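Local coordinates for protein MJ1225 (PDB 3KH5), which has four CBS domains, binds AMP and ADP, and is a putative archaeal homolog of the gamma subunit of AMP-activated protein kinase, at residues I234-G239 against G255-V260. Numbering follows the deposited sequence.
Sequences ITAKEG and GALPVV. With AMP (adenosine monophosphate), chain C.
Ile234 and Leu257 meet branch to branch, CG2 of Ile234 lying 3.9 Å from CD2 of Leu257, with the two side chains slanting across one another. With CG1 of Ile234 beside the backbone N (chi1 -63°), CG2 falls anti to that N and faces Leu257, while CG1 and CD1 lead away from the strand and CB rests 3.6 Å from N1 of AMP. Met249 and Ile245 of helix 242-252 also pack on Leu257. Beside this pair, the backbone of Ile234 reads the adenine: its N donates to N1, and its O accepts from N6 in an almost straight bond (3.0 Å, 173°). The second hydrogen of N6 goes to O of Ala256, so both segments grip one amino group. With an alanine in place of Ile234, CG2, CG1 and CD1 would be missing, which is likely to leave CD2 of Leu257 without its partner and open a gap beside N1 of the adenine. Further along, Thr235 and Val260 cross at about a right angle, OG1 of Thr235 standing 3.6 Å from CG2 of Val260, and Leu190 covers both. Ala236 supplies the single bridge to strand 256-260: its N binds O of Pro258 at 2.9 Å, and its O takes N of Val260, with CA of Val259 adding a CA-H...O contact. Beyond it, CG1 of Val259, anti to its N (chi1 -171°), reaches CA of Lys237 at 3.8 Å, and a water links N of Glu238 to O of Val260. The charged ends turn elsewhere, Lys237 to Glu262 and Glu238 to Lys267. Pairing of the loop before the first long helix with the strand after it is characteristic of the CBS domain, and here Ile234 and Ala256, each at the start of its side of the pairing, bind the Watson-Crick edge of AMP.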
ATOM      1  N   ILE A 234      -2.885   0.807 -16.549  1.00 38.21           N
ATOM      2  CA  ILE A 234      -4.319   1.041 -16.658  1.00 38.05           C
ATOM      3  C   ILE A 234      -4.573   2.473 -16.194  1.00 38.04           C
ATOM      4  O   ILE A 234      -4.268   2.829 -15.049  1.00 37.76           O
ATOM      5  CB  ILE A 234      -5.127   0.030 -15.815  1.00 37.98           C
ATOM      6  CG1 ILE A 234      -4.891  -1.395 -16.332  1.00 37.93           C
ATOM      7  CG2 ILE A 234      -6.617   0.374 -15.843  1.00 38.19           C
ATOM      8  CD1 ILE A 234      -5.221  -2.485 -15.340  1.00 37.90           C
ATOM      9  N   THR A 235      -5.116   3.287 -17.097  1.00 38.33           N
ATOM     10  CA  THR A 235      -5.280   4.723 -16.882  1.00 38.79           C
ATOM     11  C   THR A 235      -6.750   5.127 -16.908  1.00 39.57           C
ATOM     12  O   THR A 235      -7.598   4.371 -17.387  1.00 39.54           O
ATOM     13  CB  THR A 235      -4.534   5.535 -17.970  1.00 38.71           C
ATOM     14  OG1 THR A 235      -5.103   5.257 -19.256  1.00 38.21           O
ATOM     15  CG2 THR A 235      -3.057   5.185 -17.991  1.00 38.07           C
ATOM     16  N   ALA A 236      -7.051   6.310 -16.381  1.00 40.60           N
ATOM     17  CA  ALA A 236      -8.362   6.922 -16.565  1.00 41.71           C
ATOM     18  C   ALA A 236      -8.191   8.179 -17.413  1.00 42.61           C
ATOM     19  O   ALA A 236      -7.062   8.584 -17.703  1.00 42.62           O
ATOM     20  CB  ALA A 236      -8.995   7.252 -15.218  1.00 41.56           C
ATOM     21  N   LYS A 237      -9.295   8.780 -17.840  1.00 43.87           N
ATOM     22  CA  LYS A 237      -9.237  10.071 -18.522  1.00 45.10           C
ATOM     23  C   LYS A 237     -10.436  10.909 -18.112  1.00 45.55           C
ATOM     24  O   LYS A 237     -11.473  10.366 -17.728  1.00 45.51           O
ATOM     25  CB  LYS A 237      -9.141   9.917 -20.055  1.00 45.33           C
ATOM     26  CG  LYS A 237     -10.270   9.114 -20.714  1.00 46.59           C
ATOM     27  CD  LYS A 237     -10.316   9.283 -22.241  1.00 48.52           C
ATOM     28  CE  LYS A 237      -9.403   8.301 -22.981  1.00 49.50           C
ATOM     29  NZ  LYS A 237      -8.042   8.885 -23.271  1.00 50.13           N
ATOM     30  N   GLU A 238     -10.282  12.230 -18.172  1.00 46.27           N
ATOM     31  CA  GLU A 238     -11.374  13.142 -17.854  1.00 46.99           C
ATOM     32  C   GLU A 238     -12.597  12.772 -18.679  1.00 46.78           C
ATOM     33  O   GLU A 238     -12.482  12.455 -19.873  1.00 46.86           O
ATOM     34  CB  GLU A 238     -10.964  14.597 -18.095  1.00 47.33           C
ATOM     35  CG  GLU A 238     -10.095  15.171 -16.981  1.00 49.06           C
ATOM     36  CD  GLU A 238      -9.701  16.618 -17.211  1.00 51.03           C
ATOM     37  OE1 GLU A 238      -8.973  16.895 -18.190  1.00 51.63           O
ATOM     38  OE2 GLU A 238     -10.108  17.479 -16.403  1.00 51.70           O
ATOM     39  N   GLY A 239     -13.759  12.781 -18.034  1.00 46.54           N
ATOM     40  CA  GLY A 239     -14.988  12.370 -18.696  1.00 46.08           C
ATOM     41  C   GLY A 239     -15.450  10.962 -18.353  1.00 45.61           C
ATOM     42  O   GLY A 239     -16.628  10.645 -18.532  1.00 45.73           O
ATOM     43  N   GLY A 255      -5.468   0.035  -6.833  1.00 36.13           N
ATOM     44  CA  GLY A 255      -5.938   1.137  -5.997  1.00 35.51           C
ATOM     45  C   GLY A 255      -5.827   2.508  -6.628  1.00 35.07           C
ATOM     46  O   GLY A 255      -6.394   3.465  -6.113  1.00 34.98           O
ATOM     47  N   ALA A 256      -5.099   2.604  -7.739  1.00 34.80           N
ATOM     48  CA  ALA A 256      -4.800   3.895  -8.355  1.00 34.65           C
ATOM     49  C   ALA A 256      -4.667   3.824  -9.876  1.00 34.66           C
ATOM     50  O   ALA A 256      -3.975   2.952 -10.407  1.00 34.63           O
ATOM     51  CB  ALA A 256      -3.528   4.487  -7.745  1.00 34.54           C
ATOM     52  N   LEU A 257      -5.337   4.746 -10.566  1.00 34.76           N
ATOM     53  CA  LEU A 257      -5.149   4.933 -12.004  1.00 34.90           C
ATOM     54  C   LEU A 257      -4.632   6.349 -12.286  1.00 35.39           C
ATOM     55  O   LEU A 257      -5.232   7.329 -11.835  1.00 35.06           O
ATOM     56  CB  LEU A 257      -6.453   4.685 -12.781  1.00 34.92           C
ATOM     57  CG  LEU A 257      -7.077   3.287 -12.894  1.00 34.96           C
ATOM     58  CD1 LEU A 257      -7.537   2.744 -11.543  1.00 34.99           C
ATOM     59  CD2 LEU A 257      -8.259   3.319 -13.859  1.00 35.39           C
ATOM     60  N   PRO A 258      -3.498   6.460 -13.008  1.00 36.11           N
ATOM     61  CA  PRO A 258      -3.054   7.749 -13.532  1.00 37.04           C
ATOM     62  C   PRO A 258      -4.097   8.263 -14.521  1.00 38.22           C
ATOM     63  O   PRO A 258      -4.650   7.474 -15.290  1.00 38.09           O
ATOM     64  CB  PRO A 258      -1.748   7.402 -14.260  1.00 36.88           C
ATOM     65  CG  PRO A 258      -1.267   6.160 -13.587  1.00 36.43           C
ATOM     66  CD  PRO A 258      -2.518   5.394 -13.282  1.00 36.10           C
ATOM     67  N   VAL A 259      -4.393   9.558 -14.471  1.00 39.84           N
ATOM     68  CA  VAL A 259      -5.330  10.175 -15.408  1.00 41.66           C
ATOM     69  C   VAL A 259      -4.511  10.822 -16.521  1.00 43.17           C
ATOM     70  O   VAL A 259      -3.634  11.654 -16.257  1.00 43.09           O
ATOM     71  CB  VAL A 259      -6.263  11.205 -14.718  1.00 41.52           C
ATOM     72  CG1 VAL A 259      -7.364  11.668 -15.666  1.00 41.57           C
ATOM     73  CG2 VAL A 259      -6.866  10.615 -13.448  1.00 41.49           C
ATOM     74  N   VAL A 260      -4.781  10.414 -17.757  1.00 45.42           N
ATOM     75  CA  VAL A 260      -3.986  10.867 -18.894  1.00 47.80           C
ATOM     76  C   VAL A 260      -4.783  11.463 -20.049  1.00 49.63           C
ATOM     77  O   VAL A 260      -5.994  11.250 -20.196  1.00 49.86           O
ATOM     78  CB  VAL A 260      -3.054   9.749 -19.468  1.00 47.63           C
ATOM     79  CG1 VAL A 260      -2.080   9.248 -18.407  1.00 47.62           C
ATOM     80  CG2 VAL A 260      -3.872   8.596 -20.060  1.00 47.68           C
TER
HETATM   81  P   AMP C 282      -0.523  -2.522  -5.695  1.00 51.11           P
HETATM   82  O1P AMP C 282      -1.041  -3.599  -4.813  1.00 51.58           O
HETATM   83  O2P AMP C 282       0.561  -1.608  -4.921  1.00 51.23           O
HETATM   84  O3P AMP C 282      -1.685  -1.491  -6.159  1.00 51.12           O
HETATM   85  O5' AMP C 282       0.208  -3.055  -7.019  1.00 49.83           O
HETATM   86  C5' AMP C 282       0.255  -4.452  -7.398  1.00 47.18           C
HETATM   87  C4' AMP C 282       0.767  -4.578  -8.835  1.00 44.98           C
HETATM   88  O4' AMP C 282      -0.198  -3.856  -9.653  1.00 43.42           O
HETATM   89  C3' AMP C 282       2.106  -3.823  -8.920  1.00 44.30           C
HETATM   90  O3' AMP C 282       3.035  -4.528  -9.771  1.00 44.98           O
HETATM   91  C2' AMP C 282       1.716  -2.494  -9.563  1.00 43.00           C
HETATM   92  O2' AMP C 282       2.792  -1.994 -10.365  1.00 43.01           O
HETATM   93  C1' AMP C 282       0.520  -2.888 -10.435  1.00 41.73           C
HETATM   94  N9  AMP C 282      -0.394  -1.740 -10.710  1.00 39.34           N
HETATM   95  C8  AMP C 282      -0.918  -0.899  -9.813  1.00 38.26           C
HETATM   96  N7  AMP C 282      -1.685  -0.001 -10.431  1.00 37.07           N
HETATM   97  C5  AMP C 282      -1.645  -0.274 -11.730  1.00 36.71           C
HETATM   98  C6  AMP C 282      -2.233   0.303 -12.845  1.00 36.16           C
HETATM   99  N6  AMP C 282      -3.024   1.366 -12.710  1.00 35.47           N
HETATM  100  N1  AMP C 282      -1.990  -0.230 -14.057  1.00 36.38           N
HETATM  101  C2  AMP C 282      -1.202  -1.293 -14.200  1.00 36.23           C
HETATM  102  N3  AMP C 282      -0.625  -1.868 -13.154  1.00 36.57           N
HETATM  103  C4  AMP C 282      -0.830  -1.381 -11.914  1.00 37.74           C
HETATM  104  O   HOH W   1      -8.080  13.235 -19.614  1.00 64.26           O